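Local structure of ectonucleotide pyrophosphatase/phosphodiesterase family member 5 (Mus musculus, 5VEO) at residues Pro277-Tyr282 and Ala304-Gly309; Asn43-Asn48 and Pro343-Asn348; Ala122-Gly127 and Leu141-Ser146. The protein probably hydrolyses phosphodiester or pyrophosphate bonds of a restricted range of nucleotides, as a zinc-binding ectoenzyme of the alkaline phosphatase superfamily. The protein carries 1 engineered substitution. All coordinates share one frame; numbering follows the deposited sequence.

Interaction 1. Residues Pro277-Tyr282 and Ala304-Gly309; sequences PNLTVY and AVADEG. With NAG (2-acetamido-2-deoxy-beta-D-glucopyranose), chain B.
The side-chain nitrogen of Asn278 does two jobs: it is joined covalently to C1 of an N-acetylglucosamine, and the N-H it keeps goes to Asp307. Asn278 ND2 lies 2.9 Å from Asp307 OD2 in an almost straight bond (165°), with the acceptor close to the amide plane and offering its anti lone pair. In Asn278 CG lies anti to the carbonyl carbon (chi1 -60°), and the bond to Asp307 OD2 helps fix how the amide is turned. Asp307 also gives its backbone N to Asn278 O (2.9 Å), so the two residues are tied by both main chain and side chain. Asn278 is the first residue of the glycosylation sequon Asn-Leu-Thr and comes just before strand 279-283, an outermost strand of a four-stranded antiparallel sheet, beside strand 302-306. Thr280 and Val305 form a hydrogen-bonded antiparallel pair, each N reaching the other's O at 2.9 Å. Leu279 CD1 lies on Ala304 CB (3.8 Å), on the face that also carries Val281 and meets helix 265-272. On the other face Val305 CG2 comes in at the edge of the Tyr282 ring, 3.9 Å from CE2. One water accepts a hydrogen bond from Thr280 OG1 and donates to Val305 O and to Asp307 OD1 (2.6 Å); a second links Pro277 O to Asp307 OD2, giving that carboxylate oxygen another donor beside the glycosylated amide.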
loop_
_atom_site.group_PDB
_atom_site.type_symbol
_atom_site.label_atom_id
_atom_site.label_comp_id
_atom_site.label_asym_id
_atom_site.label_seq_id
_atom_site.Cartn_x
_atom_site.Cartn_y
_atom_site.Cartn_z
ATOM N N PRO A 277 11.260 1.771 26.081
ATOM C CA PRO A 277 12.164 2.575 25.237
ATOM C C PRO A 277 11.854 2.489 23.758
ATOM O O PRO A 277 12.234 3.394 22.999
ATOM C CB PRO A 277 13.552 1.989 25.547
ATOM C CG PRO A 277 13.282 0.613 26.116
ATOM C CD PRO A 277 11.978 0.737 26.848
ATOM N N ASN A 278 11.178 1.430 23.315
ATOM C CA ASN A 278 10.928 1.228 21.891
ATOM C C ASN A 278 9.478 1.486 21.512
ATOM O O ASN A 278 9.047 1.129 20.408
ATOM C CB ASN A 278 11.367 -0.178 21.479
ATOM C CG ASN A 278 12.842 -0.379 21.730
ATOM O OD1 ASN A 278 13.236 -1.142 22.600
ATOM N ND2 ASN A 278 13.667 0.353 20.982
ATOM N N LEU A 279 8.733 2.160 22.372
ATOM C CA LEU A 279 7.371 2.581 22.069
ATOM C C LEU A 279 7.292 4.084 22.287
ATOM O O LEU A 279 7.387 4.557 23.427
ATOM C CB LEU A 279 6.355 1.857 22.947
ATOM C CG LEU A 279 4.914 2.179 22.587
ATOM C CD1 LEU A 279 4.500 1.556 21.243
ATOM C CD2 LEU A 279 4.020 1.694 23.679
ATOM N N THR A 280 7.125 4.836 21.208
ATOM C CA THR A 280 7.032 6.286 21.299
ATOM C C THR A 280 5.563 6.673 21.265
ATOM O O THR A 280 4.862 6.438 20.267
ATOM C CB THR A 280 7.811 6.976 20.183
ATOM O OG1 THR A 280 9.179 6.564 20.232
ATOM C CG2 THR A 280 7.734 8.498 20.336
ATOM N N VAL A 281 5.101 7.287 22.349
ATOM C CA VAL A 281 3.690 7.615 22.522
ATOM C C VAL A 281 3.474 9.076 22.144
ATOM O O VAL A 281 4.068 9.977 22.756
ATOM C CB VAL A 281 3.237 7.349 23.965
ATOM C CG1 VAL A 281 1.765 7.687 24.129
ATOM C CG2 VAL A 281 3.514 5.894 24.362
ATOM N N TYR A 282 2.586 9.319 21.181
ATOM C CA TYR A 282 2.252 10.666 20.738
ATOM C C TYR A 282 0.802 11.001 21.068
ATOM O O TYR A 282 -0.103 10.227 20.769
ATOM C CB TYR A 282 2.435 10.817 19.228
ATOM C CG TYR A 282 3.819 10.557 18.701
ATOM C CD1 TYR A 282 4.810 11.533 18.749
ATOM C CD2 TYR A 282 4.129 9.338 18.120
ATOM C CE1 TYR A 282 6.084 11.276 18.248
ATOM C CE2 TYR A 282 5.380 9.079 17.626
ATOM C CZ TYR A 282 6.352 10.049 17.680
ATOM O OH TYR A 282 7.597 9.764 17.174
ATOM N N ALA A 304 0.694 5.295 19.417
ATOM C CA ALA A 304 1.923 4.798 20.004
ATOM C C ALA A 304 2.630 3.956 18.957
ATOM O O ALA A 304 2.079 2.957 18.485
ATOM C CB ALA A 304 1.644 3.991 21.270
ATOM N N VAL A 305 3.848 4.357 18.603
ATOM C CA VAL A 305 4.562 3.809 17.457
ATOM C C VAL A 305 5.731 2.975 17.960
ATOM O O VAL A 305 6.623 3.487 18.657
ATOM C CB VAL A 305 5.066 4.921 16.523
ATOM C CG1 VAL A 305 5.821 4.302 15.357
ATOM C CG2 VAL A 305 3.920 5.814 16.059
ATOM N N ALA A 306 5.741 1.697 17.595
ATOM C CA ALA A 306 6.868 0.833 17.937
ATOM C C ALA A 306 8.022 1.064 16.976
ATOM O O ALA A 306 7.814 1.302 15.776
ATOM C CB ALA A 306 6.469 -0.637 17.893
ATOM N N ASP A 307 9.237 0.998 17.517
ATOM C CA ASP A 307 10.437 1.038 16.693
ATOM C C ASP A 307 10.514 -0.187 15.789
ATOM O O ASP A 307 9.903 -1.231 16.048
ATOM C CB ASP A 307 11.693 1.103 17.556
ATOM C CG ASP A 307 11.843 2.434 18.279
ATOM O OD1 ASP A 307 11.350 3.493 17.771
ATOM O OD2 ASP A 307 12.484 2.409 19.352
ATOM N N GLU A 308 11.288 -0.036 14.716
ATOM C CA GLU A 308 11.486 -1.095 13.736
ATOM C C GLU A 308 11.779 -2.444 14.395
ATOM O O GLU A 308 12.702 -2.573 15.205
ATOM C CB GLU A 308 12.630 -0.709 12.806
ATOM C CG GLU A 308 12.731 -1.621 11.641
ATOM C CD GLU A 308 13.786 -1.200 10.648
ATOM O OE1 GLU A 308 14.887 -0.781 11.058
ATOM O OE2 GLU A 308 13.506 -1.324 9.453
ATOM N N GLY A 309 11.004 -3.460 14.015
ATOM C CA GLY A 309 11.222 -4.820 14.472
ATOM C C GLY A 309 10.646 -5.146 15.833
ATOM O O GLY A 309 10.825 -6.278 16.307
HETATM C C1 NAG B . 15.096 0.314 21.131
HETATM C C2 NAG B . 15.813 0.935 19.952
HETATM C C3 NAG B . 17.319 1.059 20.229
HETATM C C4 NAG B . 17.623 1.654 21.602
HETATM C C5 NAG B . 16.780 0.993 22.678
HETATM C C6 NAG B . 16.913 1.659 24.034
HETATM C C7 NAG B . 15.285 0.600 17.559
HETATM C C8 NAG B . 15.153 -0.423 16.465
HETATM N N2 NAG B . 15.595 0.117 18.764
HETATM O O3 NAG B . 17.893 1.892 19.233
HETATM O O4 NAG B . 19.001 1.415 21.910
HETATM O O5 NAG B . 15.397 1.067 22.337
HETATM O O6 NAG B . 16.629 0.695 25.035
HETATM O O7 NAG B . 15.131 1.794 17.348
HETATM O O HOH W 1 11.820 4.712 20.604
HETATM O O HOH W 2 9.019 4.674 17.992
#

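Interaction 2. Residues Asn43-Asn48 and Pro343-Asn348; sequences NGVHVN and PAFRKN
Asn43 and Lys347 make the side-chain hydrogen bond of this contact. Lys347 NZ donates to Asn43 OD1 at 3.0 Å, lying in the carbonyl plane on a lone pair, with a C=O...N angle of 125°. To get there the lysine leaves its backbone extended through chi2 and then bends at both chi3 (111°) and chi4 (-90°), which folds the aliphatic part over the main chain of Asn43: Lys347 CG passes 3.6 Å from Asn43 O. The other end of the same amide, ND2, is held by Tyr39 O within helix 35-42, so both ends of the asparagine are engaged and its rotation should be well fixed.

Main-chain contacts come next. Gly44 has no side chain, and its CA points a hydrogen at Arg346 O, 3.2 Å away. A water sits between Asn43 O (2.8 Å) and Arg346 O, although other acceptors nearby compete for its protons.

Apolar contact comes from the two branches of Val45. CG2 meets the Phe345 ring at CD2 (3.8 Å), the two side chains crossing at about a right angle, while Val45 CG1 lies 3.6 Å from Arg346 O and also meets Arg346 CB. Only the base of Arg346 takes part here; its guanidinium group leads away, bonds to Asp383 O and makes a cation-pi contact with Phe349.

Phe345 also rests on Ala340 and Ile220, so the loop's one aromatic side chain turns inward. Topologically, residues 343-348 lie in the connection from strand 338-341 to strand 349-355, and strand 45-51 runs between those two. The loop therefore passes over the start of an intervening strand, at the border of the large mixed sheet of an alkaline-phosphatase-superfamily domain.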
loop_
_atom_site.group_PDB
_atom_site.type_symbol
_atom_site.label_atom_id
_atom_site.label_comp_id
_atom_site.label_asym_id
_atom_site.label_seq_id
_atom_site.Cartn_x
_atom_site.Cartn_y
_atom_site.Cartn_z
ATOM N N ASN A 43 15.181 -3.166 -19.817
ATOM C CA ASN A 43 14.387 -2.596 -20.889
ATOM C C ASN A 43 13.505 -1.459 -20.406
ATOM O O ASN A 43 12.569 -1.065 -21.111
ATOM C CB ASN A 43 13.571 -3.710 -21.539
ATOM C CG ASN A 43 14.456 -4.686 -22.284
ATOM O OD1 ASN A 43 15.025 -4.337 -23.323
ATOM N ND2 ASN A 43 14.636 -5.876 -21.735
ATOM N N GLY A 44 13.784 -0.915 -19.231
ATOM C CA GLY A 44 12.864 -0.001 -18.585
ATOM C C GLY A 44 13.534 0.845 -17.518
ATOM O O GLY A 44 14.720 1.179 -17.620
ATOM N N VAL A 45 12.750 1.209 -16.500
ATOM C CA VAL A 45 13.199 2.110 -15.451
ATOM C C VAL A 45 13.076 1.409 -14.105
ATOM O O VAL A 45 12.267 0.500 -13.914
ATOM C CB VAL A 45 12.424 3.445 -15.414
ATOM C CG1 VAL A 45 12.573 4.223 -16.726
ATOM C CG2 VAL A 45 10.948 3.221 -15.106
ATOM N N HIS A 46 13.881 1.882 -13.155
ATOM C CA HIS A 46 13.966 1.303 -11.817
ATOM C C HIS A 46 14.291 2.436 -10.858
ATOM O O HIS A 46 15.169 3.242 -11.154
ATOM C CB HIS A 46 15.052 0.210 -11.801
ATOM C CG HIS A 46 15.298 -0.442 -10.471
ATOM N ND1 HIS A 46 16.538 -0.944 -10.137
ATOM C CD2 HIS A 46 14.488 -0.700 -9.411
ATOM C CE1 HIS A 46 16.485 -1.477 -8.927
ATOM N NE2 HIS A 46 15.254 -1.354 -8.469
ATOM N N VAL A 47 13.554 2.539 -9.752
ATOM C CA VAL A 47 13.807 3.547 -8.728
ATOM C C VAL A 47 14.269 2.821 -7.468
ATOM O O VAL A 47 13.547 1.971 -6.945
ATOM C CB VAL A 47 12.564 4.404 -8.446
ATOM C CG1 VAL A 47 12.848 5.386 -7.313
ATOM C CG2 VAL A 47 12.133 5.171 -9.720
ATOM N N ASN A 48 15.462 3.171 -6.961
ATOM C CA ASN A 48 16.000 2.455 -5.801
ATOM C C ASN A 48 15.154 2.640 -4.542
ATOM O O ASN A 48 14.867 1.666 -3.831
ATOM C CB ASN A 48 17.429 2.914 -5.505
ATOM C CG ASN A 48 18.447 2.300 -6.422
ATOM O OD1 ASN A 48 18.225 1.248 -7.025
ATOM N ND2 ASN A 48 19.630 2.928 -6.475
ATOM N N PRO A 343 6.217 2.133 -23.776
ATOM C CA PRO A 343 6.594 3.117 -24.798
ATOM C C PRO A 343 6.859 4.500 -24.232
ATOM O O PRO A 343 7.651 5.254 -24.812
ATOM C CB PRO A 343 5.394 3.095 -25.757
ATOM C CG PRO A 343 4.280 2.502 -24.985
ATOM C CD PRO A 343 4.882 1.556 -23.997
ATOM N N ALA A 344 6.259 4.849 -23.099
ATOM C CA ALA A 344 6.486 6.147 -22.481
ATOM C C ALA A 344 7.715 6.189 -21.575
ATOM O O ALA A 344 8.103 7.282 -21.142
ATOM C CB ALA A 344 5.263 6.561 -21.659
ATOM N N PHE A 345 8.332 5.050 -21.294
ATOM C CA PHE A 345 9.411 4.971 -20.315
ATOM C C PHE A 345 10.779 4.797 -20.969
ATOM O O PHE A 345 10.916 4.173 -22.025
ATOM C CB PHE A 345 9.142 3.819 -19.347
ATOM C CG PHE A 345 8.128 4.150 -18.300
ATOM C CD1 PHE A 345 6.850 3.614 -18.343
ATOM C CD2 PHE A 345 8.446 5.028 -17.278
ATOM C CE1 PHE A 345 5.924 3.927 -17.366
ATOM C CE2 PHE A 345 7.523 5.351 -16.308
ATOM C CZ PHE A 345 6.245 4.798 -16.361
ATOM N N ARG A 346 11.797 5.363 -20.328
ATOM C CA ARG A 346 13.163 5.145 -20.769
ATOM C C ARG A 346 13.538 3.676 -20.645
ATOM O O ARG A 346 12.825 2.869 -20.047
ATOM C CB ARG A 346 14.119 6.011 -19.964
ATOM C CG ARG A 346 13.908 7.468 -20.235
ATOM C CD ARG A 346 14.588 8.330 -19.211
ATOM N NE ARG A 346 16.020 8.362 -19.397
ATOM C CZ ARG A 346 16.837 9.206 -18.771
ATOM N NH1 ARG A 346 16.343 10.088 -17.912
ATOM N NH2 ARG A 346 18.147 9.177 -19.032
ATOM N N LYS A 347 14.684 3.332 -21.224
ATOM C CA LYS A 347 15.179 1.962 -21.230
ATOM C C LYS A 347 16.527 1.884 -20.536
ATOM O O LYS A 347 17.425 2.690 -20.817
ATOM C CB LYS A 347 15.303 1.440 -22.656
ATOM C CG LYS A 347 13.969 1.314 -23.370
ATOM C CD LYS A 347 14.188 0.763 -24.778
ATOM C CE LYS A 347 13.658 -0.659 -24.953
ATOM N NZ LYS A 347 14.721 -1.670 -24.625
ATOM N N ASN A 348 16.680 0.891 -19.668
ATOM C CA ASN A 348 17.910 0.635 -18.918
ATOM C C ASN A 348 18.327 1.828 -18.052
ATOM O O ASN A 348 19.512 2.162 -17.954
ATOM C CB ASN A 348 19.051 0.231 -19.861
ATOM C CG ASN A 348 20.117 -0.550 -19.156
ATOM O OD1 ASN A 348 19.840 -1.246 -18.171
ATOM N ND2 ASN A 348 21.358 -0.435 -19.626
HETATM O O HOH W 3 10.625 1.006 -21.200
#

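Interaction 3. Residues Ala122-Gly127 and Leu141-Ser146; sequences AAMWPG and LPYNES. With ZN (zinc ion), chain F; AMP (adenosine monophosphate), chain Q; NAG (2-acetamido-2-deoxy-beta-D-glucopyranose), chain I.
A water between Met124 and Leu141 is gripped from both segments: it accepts from Met124 N at 2.8 Å and lies 2.6 Å from Leu141 O, to which it donates, with a weaker reach to Ala122 O. That last oxygen has a direct partner as well, Leu141 N, which donates to Ala122 O at 3.2 Å. Next to these polar links, Leu141 CD1 packs on Ala123 CB, and Leu141 CB on the methyl of Met124.

Met124 fills the middle of the contact. A bend at chi2 (-52°) carries SD across the main chain of residues 142-144. Asn144 N gives the sulfur a weak hydrogen bond, and SD also makes an oblique Met-aromatic contact with Tyr143, 5.0 Å from the ring centroid. At the edge of that ring, near its plane, is Met124 O.

Here strand 120-123 of the large mixed sheet runs out into a loop beside the AMP pocket, and the loop after the outermost strand 139-140 supplies one wall of it. Adenine covers one face of Tyr143, C5 of AMP being 3.5 Å above the ring plane and displaced toward its rim. At the far end of the ring the hydroxyl accepts from AMP O2' and is hydrogen-bonded to Glu174 too, so it is fixed on two counts. Glu145, extended beyond CG, puts OE2 on a zinc ion at 2.1 Å; AMP O3', waters and Asp178 also bind that metal. Between these two ligand-binding residues Asn144 forms an Asx turn, OD1 accepting from Ser146 N, while its ND2 carries an N-acetylglucosamine away from the nucleotide.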
loop_
_atom_site.group_PDB
_atom_site.type_symbol
_atom_site.label_atom_id
_atom_site.label_comp_id
_atom_site.label_asym_id
_atom_site.label_seq_id
_atom_site.Cartn_x
_atom_site.Cartn_y
_atom_site.Cartn_z
ATOM N N ALA A 122 -9.938 -3.354 -12.845
ATOM C CA ALA A 122 -9.238 -3.678 -11.607
ATOM C C ALA A 122 -9.458 -5.134 -11.253
ATOM O O ALA A 122 -10.600 -5.614 -11.221
ATOM C CB ALA A 122 -9.707 -2.793 -10.461
ATOM N N ALA A 123 -8.358 -5.826 -10.988
ATOM C CA ALA A 123 -8.345 -7.237 -10.631
ATOM C C ALA A 123 -7.747 -7.349 -9.223
ATOM O O ALA A 123 -6.537 -7.530 -9.049
ATOM C CB ALA A 123 -7.580 -8.023 -11.648
ATOM N N MET A 124 -8.613 -7.166 -8.226
ATOM C CA MET A 124 -8.384 -7.360 -6.784
ATOM C C MET A 124 -7.632 -6.206 -6.128
ATOM O O MET A 124 -7.214 -6.334 -4.957
ATOM C CB MET A 124 -7.667 -8.679 -6.493
ATOM C CG MET A 124 -8.340 -9.879 -7.156
ATOM S SD MET A 124 -10.100 -9.954 -6.783
ATOM C CE MET A 124 -10.502 -11.582 -7.436
ATOM N N TRP A 125 -7.513 -5.070 -6.797
ATOM C CA TRP A 125 -6.854 -3.901 -6.217
ATOM C C TRP A 125 -7.645 -3.368 -5.023
ATOM O O TRP A 125 -8.863 -3.188 -5.124
ATOM C CB TRP A 125 -6.720 -2.816 -7.281
ATOM C CG TRP A 125 -5.950 -1.613 -6.829
ATOM C CD1 TRP A 125 -6.422 -0.527 -6.160
ATOM C CD2 TRP A 125 -4.557 -1.387 -7.037
ATOM N NE1 TRP A 125 -5.400 0.364 -5.922
ATOM C CE2 TRP A 125 -4.247 -0.139 -6.470
ATOM C CE3 TRP A 125 -3.548 -2.119 -7.657
ATOM C CZ2 TRP A 125 -2.950 0.392 -6.499
ATOM C CZ3 TRP A 125 -2.275 -1.594 -7.687
ATOM C CH2 TRP A 125 -1.990 -0.352 -7.112
ATOM N N PRO A 126 -6.992 -3.065 -3.900
ATOM C CA PRO A 126 -7.706 -2.541 -2.723
ATOM C C PRO A 126 -8.631 -1.365 -3.026
ATOM O O PRO A 126 -8.232 -0.357 -3.612
ATOM C CB PRO A 126 -6.557 -2.132 -1.795
ATOM C CG PRO A 126 -5.519 -3.137 -2.097
ATOM C CD PRO A 126 -5.578 -3.332 -3.588
ATOM N N GLY A 127 -9.888 -1.497 -2.590
ATOM C CA GLY A 127 -10.888 -0.470 -2.791
ATOM C C GLY A 127 -11.558 -0.458 -4.149
ATOM O O GLY A 127 -12.548 0.267 -4.326
ATOM N N LEU A 141 -13.331 -7.005 -10.336
ATOM C CA LEU A 141 -13.636 -8.276 -9.691
ATOM C C LEU A 141 -13.988 -8.067 -8.223
ATOM O O LEU A 141 -13.255 -7.372 -7.508
ATOM C CB LEU A 141 -12.449 -9.232 -9.790
ATOM C CG LEU A 141 -11.825 -9.448 -11.179
ATOM C CD1 LEU A 141 -10.649 -10.429 -11.115
ATOM C CD2 LEU A 141 -12.876 -9.916 -12.193
ATOM N N PRO A 142 -15.068 -8.654 -7.714
ATOM C CA PRO A 142 -15.249 -8.715 -6.258
ATOM C C PRO A 142 -14.032 -9.339 -5.594
ATOM O O PRO A 142 -13.506 -10.346 -6.060
ATOM C CB PRO A 142 -16.495 -9.595 -6.104
ATOM C CG PRO A 142 -17.208 -9.432 -7.398
ATOM C CD PRO A 142 -16.112 -9.411 -8.410
ATOM N N TYR A 143 -13.548 -8.724 -4.515
ATOM C CA TYR A 143 -12.302 -9.212 -3.936
ATOM C C TYR A 143 -12.446 -10.666 -3.499
ATOM O O TYR A 143 -13.384 -11.040 -2.777
ATOM C CB TYR A 143 -11.839 -8.377 -2.740
ATOM C CG TYR A 143 -10.500 -8.897 -2.256
ATOM C CD1 TYR A 143 -10.402 -9.720 -1.151
ATOM C CD2 TYR A 143 -9.344 -8.641 -2.985
ATOM C CE1 TYR A 143 -9.182 -10.223 -0.730
ATOM C CE2 TYR A 143 -8.112 -9.144 -2.579
ATOM C CZ TYR A 143 -8.045 -9.968 -1.461
ATOM O OH TYR A 143 -6.820 -10.462 -1.054
ATOM N N ASN A 144 -11.480 -11.480 -3.912
ATOM C CA ASN A 144 -11.462 -12.888 -3.538
ATOM C C ASN A 144 -10.018 -13.357 -3.632
ATOM O O ASN A 144 -9.486 -13.531 -4.732
ATOM C CB ASN A 144 -12.389 -13.703 -4.435
ATOM C CG ASN A 144 -12.523 -15.130 -3.968
ATOM O OD1 ASN A 144 -11.570 -15.710 -3.453
ATOM N ND2 ASN A 144 -13.710 -15.710 -4.139
ATOM N N GLU A 145 -9.396 -13.559 -2.474
ATOM C CA GLU A 145 -7.988 -13.928 -2.415
ATOM C C GLU A 145 -7.706 -15.277 -3.065
ATOM O O GLU A 145 -6.552 -15.549 -3.434
ATOM C CB GLU A 145 -7.552 -13.923 -0.946
ATOM C CG GLU A 145 -6.093 -14.146 -0.741
ATOM C CD GLU A 145 -5.663 -13.773 0.657
ATOM O OE1 GLU A 145 -6.536 -13.756 1.550
ATOM O OE2 GLU A 145 -4.466 -13.466 0.864
ATOM N N SER A 146 -8.731 -16.135 -3.202
ATOM C CA SER A 146 -8.562 -17.465 -3.783
ATOM C C SER A 146 -8.426 -17.457 -5.295
ATOM O O SER A 146 -8.085 -18.497 -5.870
ATOM C CB SER A 146 -9.744 -18.354 -3.408
ATOM O OG SER A 146 -9.821 -18.480 -2.001
HETATM ZN ZN ZN F . -3.610 -12.468 2.487
HETATM P P AMP Q . -1.277 -5.517 4.569
HETATM O O1P AMP Q . -1.480 -4.195 5.245
HETATM O O2P AMP Q . -0.734 -6.573 5.540
HETATM O O3P AMP Q . -0.401 -5.428 3.323
HETATM O "O5'" AMP Q . -2.698 -6.052 4.062
HETATM C "C5'" AMP Q . -2.741 -6.978 2.966
HETATM C "C4'" AMP Q . -3.838 -8.000 3.080
HETATM O "O4'" AMP Q . -5.074 -7.371 2.769
HETATM C "C3'" AMP Q . -3.702 -9.146 2.075
HETATM O "O3'" AMP Q . -3.301 -10.331 2.727
HETATM C "C2'" AMP Q . -5.104 -9.318 1.482
HETATM O "O2'" AMP Q . -5.611 -10.625 1.525
HETATM C "C1'" AMP Q . -5.950 -8.365 2.301
HETATM N N9 AMP Q . -6.997 -7.728 1.532
HETATM C C8 AMP Q . -6.858 -6.881 0.498
HETATM N N7 AMP Q . -8.081 -6.487 0.064
HETATM C C5 AMP Q . -8.989 -7.106 0.863
HETATM C C6 AMP Q . -10.461 -7.140 0.981
HETATM N N6 AMP Q . -11.218 -6.418 0.136
HETATM N N1 AMP Q . -11.013 -7.900 1.943
HETATM C C2 AMP Q . -10.282 -8.629 2.806
HETATM N N3 AMP Q . -8.939 -8.650 2.776
HETATM C C4 AMP Q . -8.272 -7.923 1.822
HETATM C C1 NAG I . -13.919 -17.064 -3.705
HETATM C C2 NAG I . -15.336 -17.266 -3.187
HETATM C C3 NAG I . -15.452 -18.640 -2.572
HETATM C C4 NAG I . -15.110 -19.702 -3.604
HETATM C C5 NAG I . -13.782 -19.447 -4.328
HETATM C C6 NAG I . -13.706 -20.302 -5.578
HETATM C C7 NAG I . -16.887 -15.621 -2.217
HETATM C C8 NAG I . -17.093 -14.603 -1.133
HETATM N N2 NAG I . -15.704 -16.247 -2.217
HETATM O O3 NAG I . -16.789 -18.841 -2.128
HETATM O O4 NAG I . -15.026 -20.966 -2.958
HETATM O O5 NAG I . -13.622 -18.067 -4.729
HETATM O O6 NAG I . -12.885 -19.762 -6.604
HETATM O O7 NAG I . -17.754 -15.866 -3.052
HETATM O O HOH W 4 -11.146 -5.926 -8.009
HETATM O O HOH W 5 -4.755 -12.596 4.546
HETATM O O HOH W 6 -5.212 -14.106 3.426
HETATM O O HOH W 7 -3.454 -14.832 2.307
#

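Interactions 2 and 3 belong to the same large mixed sheet, at its two flanks: interaction 2 sits by strands 45-51, 338-341 and 349-355, interaction 3 by strands 120-123 and 139-140. Interaction 1 lies in the separate antiparallel sheet, its centre about 33 Å from that of interaction 3 and on the other side of the chain's centre. It is also the most buried of the three and the one held by regular strand pairing, whereas the other two are partly buried and rely on loops. Glycans are attached in interactions 1 and 3; interaction 3 alone adds nucleotide and zinc, while interaction 2 combines a hydrogen bond from a lysine to an asparagine side chain with a separate valine-phenylalanine contact.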